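Local coordinates for protein class B carbapenemase GOB-18 (Elizabethkingia meningoseptica, PDB 5K0W) that hydrolyses beta-lactam antibiotics, carbapenems among them, as a class B3 metallo-beta-lactamase with two zinc ions in its active site, at residues V21-N26 / T68-S73; N217-Y222 / K277-K282. All blocks are in the same frame, centred on the assembly; numbering follows the deposited sequence. Where two conformers were deposited one is given.

Contact 1. Residues V21-N26 / T68-S73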
ATOM      1  N   VAL A  21      13.113  17.010   6.294  1.00 22.40           N
ATOM      2  CA  VAL A  21      12.150  16.284   5.466  1.00 22.22           C
ATOM      3  C   VAL A  21      11.532  17.286   4.474  1.00 30.25           C
ATOM      4  O   VAL A  21      11.115  18.364   4.898  1.00 32.76           O
ATOM      5  CB  VAL A  21      11.055  15.605   6.334  1.00 24.30           C
ATOM      6  CG1 VAL A  21       9.995  14.923   5.474  1.00 23.63           C
ATOM      7  CG2 VAL A  21      11.660  14.615   7.325  1.00 23.93           C
ATOM      8  N   LYS A  22      11.464  16.939   3.170  1.00 26.85           N
ATOM      9  CA  LYS A  22      10.825  17.778   2.159  1.00 27.36           C
ATOM     10  C   LYS A  22      10.197  16.943   1.039  1.00 34.52           C
ATOM     11  O   LYS A  22      10.918  16.333   0.235  1.00 34.34           O
ATOM     12  CB  LYS A  22      11.790  18.836   1.595  1.00 29.69           C
ATOM     13  CG  LYS A  22      11.065  19.984   0.893  1.00 38.34           C
ATOM     14  CD  LYS A  22      11.808  20.456  -0.333  1.00 41.49           C
ATOM     15  CE  LYS A  22      10.980  21.421  -1.140  1.00 52.09           C
ATOM     16  NZ  LYS A  22      11.692  21.841  -2.374  1.00 66.16           N
ATOM     17  N   GLU A  23       8.853  16.918   0.992  1.00 33.66           N
ATOM     18  CA  GLU A  23       8.094  16.197  -0.033  1.00 35.26           C
ATOM     19  C   GLU A  23       8.233  16.923  -1.372  1.00 45.06           C
ATOM     20  O   GLU A  23       8.383  18.149  -1.364  1.00 47.56           O
ATOM     21  CB  GLU A  23       6.612  16.130   0.335  1.00 36.50           C
ATOM     22  CG  GLU A  23       6.311  15.210   1.505  1.00 45.75           C
ATOM     23  CD  GLU A  23       4.891  15.248   2.042  1.00 52.10           C
ATOM     24  OE1 GLU A  23       4.189  16.264   1.837  1.00 50.88           O
ATOM     25  OE2 GLU A  23       4.502  14.274   2.725  1.00 31.08           O
ATOM     26  N   PRO A  24       8.172  16.223  -2.534  1.00 41.80           N
ATOM     27  CA  PRO A  24       8.286  16.937  -3.810  1.00 41.65           C
ATOM     28  C   PRO A  24       7.250  18.049  -3.961  1.00 48.01           C
ATOM     29  O   PRO A  24       6.141  17.981  -3.405  1.00 47.83           O
ATOM     30  CB  PRO A  24       8.095  15.832  -4.850  1.00 43.08           C
ATOM     31  CG  PRO A  24       8.498  14.593  -4.156  1.00 47.45           C
ATOM     32  CD  PRO A  24       8.037  14.769  -2.753  1.00 43.05           C
ATOM     33  N   GLU A  25       7.665  19.107  -4.670  1.00 45.90           N
ATOM     34  CA  GLU A  25       6.855  20.269  -4.995  1.00 46.14           C
ATOM     35  C   GLU A  25       5.846  19.763  -6.058  1.00 50.18           C
ATOM     36  O   GLU A  25       6.111  18.755  -6.734  1.00 49.68           O
ATOM     37  CB  GLU A  25       7.737  21.411  -5.563  1.00 47.41           C
ATOM     38  CG  GLU A  25       8.738  21.991  -4.570  1.00 57.40           C
ATOM     39  CD  GLU A  25       9.422  23.304  -4.926  1.00 84.51           C
ATOM     40  OE1 GLU A  25       8.998  23.971  -5.899  1.00 88.78           O
ATOM     41  OE2 GLU A  25      10.376  23.681  -4.206  1.00 77.80           O
ATOM     42  N   ASN A  26       4.690  20.407  -6.165  1.00 46.41           N
ATOM     43  CA  ASN A  26       3.630  20.061  -7.130  1.00 46.72           C
ATOM     44  C   ASN A  26       2.994  18.632  -7.103  1.00 49.72           C
ATOM     45  O   ASN A  26       2.853  17.974  -8.141  1.00 49.01           O
ATOM     46  CB  ASN A  26       3.936  20.537  -8.570  1.00 50.27           C
ATOM     47  N   THR A  68      -0.296   4.870   4.715  1.00 22.05           N
ATOM     48  CA  THR A  68      -0.617   6.111   5.417  1.00 22.12           C
ATOM     49  C   THR A  68      -0.700   7.441   4.652  1.00 30.17           C
ATOM     50  O   THR A  68      -0.707   8.480   5.330  1.00 32.24           O
ATOM     51  CB  THR A  68       0.402   6.375   6.555  1.00 25.24           C
ATOM     52  OG1 THR A  68       1.645   6.858   6.013  1.00 22.01           O
ATOM     53  CG2 THR A  68       0.561   5.220   7.536  1.00 18.45           C
ATOM     54  N   GLY A  69      -0.678   7.461   3.319  1.00 25.58           N
ATOM     55  CA  GLY A  69      -0.685   8.746   2.604  1.00 24.45           C
ATOM     56  C   GLY A  69       0.532   9.622   2.906  1.00 26.29           C
ATOM     57  O   GLY A  69       1.453   9.168   3.586  1.00 23.81           O
ATOM     58  N   THR A  70       0.538  10.910   2.450  1.00 24.31           N
ATOM     59  CA  THR A  70       1.642  11.871   2.669  1.00 23.59           C
ATOM     60  C   THR A  70       1.679  12.324   4.133  1.00 27.38           C
ATOM     61  O   THR A  70       0.915  11.798   4.939  1.00 25.75           O
ATOM     62  CB  THR A  70       1.521  13.071   1.720  1.00 30.07           C
ATOM     63  OG1 THR A  70       0.284  13.739   1.969  1.00 31.39           O
ATOM     64  CG2 THR A  70       1.649  12.685   0.258  1.00 29.74           C
ATOM     65  N   ALA A  71       2.561  13.290   4.489  1.00 25.44           N
ATOM     66  CA  ALA A  71       2.661  13.825   5.862  1.00 25.18           C
ATOM     67  C   ALA A  71       1.347  14.446   6.322  1.00 29.15           C
ATOM     68  O   ALA A  71       0.895  14.166   7.429  1.00 29.92           O
ATOM     69  CB  ALA A  71       3.773  14.854   5.954  1.00 25.70           C
ATOM     70  N   GLU A  72       0.714  15.237   5.453  1.00 25.94           N
ATOM     71  CA  GLU A  72      -0.556  15.910   5.729  1.00 26.61           C
ATOM     72  C   GLU A  72      -1.807  14.985   5.756  1.00 30.65           C
ATOM     73  O   GLU A  72      -2.909  15.454   6.037  1.00 29.49           O
ATOM     74  CB  GLU A  72      -0.733  17.172   4.847  1.00 28.04           C
ATOM     75  CG  GLU A  72      -0.695  16.932   3.350  1.00 42.94           C
ATOM     76  CD  GLU A  72       0.677  17.018   2.707  1.00 71.77           C
ATOM     77  OE1 GLU A  72       0.841  17.879   1.813  1.00 70.17           O
ATOM     78  OE2 GLU A  72       1.570  16.211   3.061  1.00 61.27           O
ATOM     79  N   SER A  73      -1.618  13.677   5.486  1.00 29.41           N
ATOM     80  CA  SER A  73      -2.701  12.693   5.515  0.57 29.96           C
ATOM     81  C   SER A  73      -2.932  12.189   6.951  1.00 35.56           C
ATOM     82  O   SER A  73      -3.958  11.551   7.223  1.00 37.54           O
ATOM     83  CB  SER A  73      -2.380  11.516   4.602  0.57 32.76           C
ATOM     84  OG  SER A  73      -1.527  10.619   5.290  0.57 39.05           O
TER
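Glu23 points its carboxylate at the turn that begins at Thr70, where OE2 faces the backbone N of Ala71 and the CB atoms of Thr70 and Ala71. One hydrogen bond carries the contact. Ala71 N donates to Glu23 OE2 at 2.8 Å, and the bond is nearly straight, 170° at the hydrogen. OE2 accepts it with the syn lone pair, on the side of OE1. Glu23 starts with CG beside its own backbone N (chi1 -71°) and then runs extended, which carries the carboxylate across the gap from a backbone that stays well away. Thr70 CB and Ala71 CB each lie 3.4 Å from the same Glu23 OE2.

The other oxygen meets a like charge. Glu23 OE1 stands 2.9 Å from Glu72 OE2, two acceptor oxygens, not a hydrogen bond. The two side chains slide past each other in opposite directions, with the carboxylate planes 15° apart. Tyr101 packs against Glu23 and Thr70, and Thr70 OG1 is hydrogen-bonded to Asn32 OD1.

Residues Thr70 to Ser73 form a type I beta turn, with Ser73 N bonded to Thr70 O. Thr70 lies about 4 Å, side chain to side chain, from the zinc ligand Asp102. The turn closes the loop that leads from strand 62-66 into helix 73-83 in the metallo-beta-lactamase fold.

Contact 2. Residues N217-Y222 / K277-K282; sequences NIQSDY and KSYLNK
Tyr279 reaches from helix 265-284 to the N-terminal end of helix 218-230, where it meets Gln219 and Tyr222. The polar part is a single weak hydrogen bond. Tyr279 OH donates to the backbone carbonyl Gln219 O at 2.6 Å. The phenol is sent across by a first torsion that sets CG opposite the backbone N of Tyr279 (chi1 161°). Gln219 CG also lies 3.4 Å from Tyr279 OH. The Gln219 chain crosses the tyrosine at about a right angle.

This is helix-to-helix packing in the metallo-beta-lactamase fold, and through Tyr222 it comes near the zinc site. Tyr222 has its side chain about 4 Å from that of His175, a zinc ligand.

The apolar part lies between the two tyrosines. Tyr222 CB approaches Tyr279 CE1 to 3.5 Å. The rings themselves sit obliquely, with centroids 5.8 Å apart and planes at 36°. Tyr222 starts toward the second helix, but its ring leads away, and its hydroxyl bonds to Ser202 O. Phe226, one turn further along helix 218-230, also meets the Tyr279 ring. Phe209 touches Gln219 and makes a cation-pi contact with Lys282.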
ATOM      1  N   ASN A 217      18.559  -5.909  -9.788  1.00 16.96           N
ATOM      2  CA  ASN A 217      17.528  -6.900 -10.131  1.00 16.14           C
ATOM      3  C   ASN A 217      16.144  -6.323 -10.516  1.00 18.40           C
ATOM      4  O   ASN A 217      15.153  -7.032 -10.403  1.00 18.38           O
ATOM      5  CB  ASN A 217      17.419  -7.949  -9.008  1.00 16.81           C
ATOM      6  CG  ASN A 217      18.723  -8.636  -8.673  1.00 39.30           C
ATOM      7  OD1 ASN A 217      19.743  -8.471  -9.342  1.00 36.00           O
ATOM      8  ND2 ASN A 217      18.732  -9.409  -7.605  1.00 33.48           N
ATOM      9  N   ILE A 218      16.064  -5.056 -10.981  1.00 15.52           N
ATOM     10  CA  ILE A 218      14.801  -4.365 -11.360  1.00 15.75           C
ATOM     11  C   ILE A 218      13.940  -5.109 -12.399  1.00 21.28           C
ATOM     12  O   ILE A 218      12.731  -5.292 -12.196  1.00 21.53           O
ATOM     13  CB  ILE A 218      15.054  -2.878 -11.779  1.00 18.52           C
ATOM     14  CG1 ILE A 218      13.739  -2.110 -12.074  1.00 18.00           C
ATOM     15  CG2 ILE A 218      16.071  -2.759 -12.936  1.00 19.96           C
ATOM     16  CD1 ILE A 218      13.888  -0.581 -12.079  1.00 24.66           C
ATOM     17  N   GLN A 219      14.573  -5.484 -13.520  1.00 17.41           N
ATOM     18  CA  GLN A 219      13.948  -6.150 -14.647  1.00 17.90           C
ATOM     19  C   GLN A 219      13.425  -7.519 -14.267  1.00 19.72           C
ATOM     20  O   GLN A 219      12.235  -7.801 -14.500  1.00 18.87           O
ATOM     21  CB  GLN A 219      14.925  -6.243 -15.825  1.00 19.92           C
ATOM     22  CG  GLN A 219      14.219  -6.514 -17.140  1.00 35.91           C
ATOM     23  CD  GLN A 219      15.186  -6.860 -18.223  1.00 42.96           C
ATOM     24  OE1 GLN A 219      15.520  -6.015 -19.074  1.00 33.85           O
ATOM     25  NE2 GLN A 219      15.615  -8.123 -18.228  1.00 28.38           N
ATOM     26  N   SER A 220      14.304  -8.359 -13.674  1.00 14.52           N
ATOM     27  CA  SER A 220      13.951  -9.707 -13.216  1.00 13.96           C
ATOM     28  C   SER A 220      12.873  -9.667 -12.127  1.00 17.63           C
ATOM     29  O   SER A 220      11.979 -10.518 -12.137  1.00 17.43           O
ATOM     30  CB  SER A 220      15.181 -10.462 -12.723  1.00 17.62           C
ATOM     31  OG  SER A 220      16.021  -9.697 -11.873  1.00 21.21           O
ATOM     32  N   ASP A 221      12.936  -8.659 -11.213  1.00 13.10           N
ATOM     33  CA  ASP A 221      11.962  -8.505 -10.128  1.00 12.22           C
ATOM     34  C   ASP A 221      10.538  -8.352 -10.641  1.00 14.99           C
ATOM     35  O   ASP A 221       9.720  -9.204 -10.323  1.00 13.99           O
ATOM     36  CB  ASP A 221      12.380  -7.412  -9.146  1.00 14.39           C
ATOM     37  CG  ASP A 221      13.222  -7.911  -7.980  1.00 25.12           C
ATOM     38  OD1 ASP A 221      13.475  -9.142  -7.907  1.00 26.64           O
ATOM     39  OD2 ASP A 221      13.557  -7.085  -7.094  1.00 28.90           O
ATOM     40  N   TYR A 222      10.284  -7.343 -11.529  1.00 12.00           N
ATOM     41  CA  TYR A 222       9.027  -7.083 -12.255  1.00 11.35           C
ATOM     42  C   TYR A 222       8.552  -8.356 -13.006  1.00 15.95           C
ATOM     43  O   TYR A 222       7.349  -8.680 -13.004  1.00 14.44           O
ATOM     44  CB  TYR A 222       9.241  -5.970 -13.320  1.00 11.97           C
ATOM     45  CG  TYR A 222       9.075  -4.543 -12.835  1.00 13.34           C
ATOM     46  CD1 TYR A 222       7.844  -4.076 -12.378  1.00 14.40           C
ATOM     47  CD2 TYR A 222      10.137  -3.645 -12.871  1.00 14.19           C
ATOM     48  CE1 TYR A 222       7.693  -2.772 -11.915  1.00 14.05           C
ATOM     49  CE2 TYR A 222       9.997  -2.338 -12.406  1.00 14.32           C
ATOM     50  CZ  TYR A 222       8.765  -1.897 -11.961  1.00 16.27           C
ATOM     51  OH  TYR A 222       8.619  -0.605 -11.528  1.00 14.91           O
ATOM     52  N   LYS A 277       2.241  -5.557 -20.657  1.00 27.91           N
ATOM     53  CA  LYS A 277       2.357  -5.092 -22.056  1.00 27.94           C
ATOM     54  C   LYS A 277       3.330  -3.919 -22.149  1.00 31.49           C
ATOM     55  O   LYS A 277       4.228  -3.946 -22.988  1.00 32.03           O
ATOM     56  CB  LYS A 277       0.978  -4.695 -22.630  1.00 30.54           C
ATOM     57  CG  LYS A 277       0.330  -5.777 -23.468  1.00 39.23           C
ATOM     58  CD  LYS A 277      -1.175  -5.549 -23.640  1.00 49.22           C
ATOM     59  CE  LYS A 277      -1.698  -6.413 -24.762  1.00 58.14           C
ATOM     60  NZ  LYS A 277      -3.174  -6.592 -24.695  1.00 62.44           N
ATOM     61  N   SER A 278       3.185  -2.916 -21.264  1.00 28.63           N
ATOM     62  CA  SER A 278       4.104  -1.774 -21.268  1.00 28.79           C
ATOM     63  C   SER A 278       5.472  -2.147 -20.682  1.00 34.19           C
ATOM     64  O   SER A 278       6.484  -1.639 -21.163  1.00 35.24           O
ATOM     65  CB  SER A 278       3.497  -0.518 -20.644  1.00 29.98           C
ATOM     66  OG  SER A 278       3.102  -0.735 -19.307  1.00 38.44           O
ATOM     67  N   TYR A 279       5.505  -3.105 -19.719  1.00 30.11           N
ATOM     68  CA  TYR A 279       6.763  -3.577 -19.132  1.00 30.20           C
ATOM     69  C   TYR A 279       7.644  -4.223 -20.209  1.00 33.14           C
ATOM     70  O   TYR A 279       8.832  -3.897 -20.306  1.00 32.09           O
ATOM     71  CB  TYR A 279       6.515  -4.539 -17.953  1.00 31.81           C
ATOM     72  CG  TYR A 279       7.717  -5.390 -17.609  1.00 34.91           C
ATOM     73  CD1 TYR A 279       8.850  -4.830 -17.020  1.00 37.00           C
ATOM     74  CD2 TYR A 279       7.743  -6.746 -17.912  1.00 36.45           C
ATOM     75  CE1 TYR A 279       9.981  -5.599 -16.749  1.00 36.70           C
ATOM     76  CE2 TYR A 279       8.864  -7.529 -17.629  1.00 37.84           C
ATOM     77  CZ  TYR A 279       9.983  -6.949 -17.054  1.00 44.55           C
ATOM     78  OH  TYR A 279      11.085  -7.722 -16.783  1.00 44.81           O
ATOM     79  N   LEU A 280       7.040  -5.123 -21.025  1.00 28.62           N
ATOM     80  CA  LEU A 280       7.723  -5.812 -22.112  1.00 27.74           C
ATOM     81  C   LEU A 280       8.111  -4.836 -23.195  1.00 32.33           C
ATOM     82  O   LEU A 280       9.206  -4.962 -23.737  1.00 32.64           O
ATOM     83  CB  LEU A 280       6.893  -6.965 -22.695  1.00 27.36           C
ATOM     84  CG  LEU A 280       6.632  -8.152 -21.771  1.00 31.53           C
ATOM     85  CD1 LEU A 280       5.321  -8.861 -22.137  1.00 31.12           C
ATOM     86  CD2 LEU A 280       7.826  -9.113 -21.731  1.00 31.44           C
ATOM     87  N   ASN A 281       7.250  -3.836 -23.483  1.00 28.60           N
ATOM     88  CA  ASN A 281       7.556  -2.831 -24.497  1.00 28.40           C
ATOM     89  C   ASN A 281       8.762  -2.001 -24.094  1.00 32.06           C
ATOM     90  O   ASN A 281       9.541  -1.575 -24.954  1.00 32.29           O
ATOM     91  CB  ASN A 281       6.357  -1.955 -24.797  1.00 30.36           C
ATOM     92  CG  ASN A 281       6.258  -1.638 -26.249  1.00 62.96           C
ATOM     93  OD1 ASN A 281       5.875  -2.483 -27.058  1.00 57.73           O
ATOM     94  ND2 ASN A 281       6.658  -0.432 -26.608  1.00 59.57           N
ATOM     95  N   LYS A 282       8.953  -1.821 -22.774  1.00 27.92           N
ATOM     96  CA  LYS A 282      10.103  -1.098 -22.224  1.00 27.35           C
ATOM     97  C   LYS A 282      11.395  -1.941 -22.387  1.00 32.78           C
ATOM     98  O   LYS A 282      12.409  -1.411 -22.852  1.00 31.17           O
ATOM     99  CB  LYS A 282       9.853  -0.691 -20.753  1.00 27.30           C
ATOM    100  CG  LYS A 282      11.055  -0.048 -20.089  1.00 24.33           C
ATOM    101  CD  LYS A 282      10.681   0.937 -19.015  1.00 31.25           C
ATOM    102  CE  LYS A 282      11.895   1.561 -18.365  1.00 40.86           C
ATOM    103  NZ  LYS A 282      12.550   2.564 -19.236  1.00 41.88           N
TER

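How the contacts relate
Contact 1 and contact 2 lie in different parts of the single chain, with centres 28 Å apart and nearest atoms about 17 Å apart. They do not touch and share no helix or strand. Contact 1 closes before contact 2 opens. It ties the N-terminal segment to the loop after strand 62-66, beside the seven-stranded sheet. Contact 2 joins helices 218-230 and 265-284, and strand 236-239 of the five-stranded sheet comes between them in sequence. Each has one side chain about 9 Å from a zinc ion, Thr70 in contact 1 and Tyr222 in contact 2. The ligands next to them belong to different zinc sites, so the two contacts border the dizinc centre by different metals.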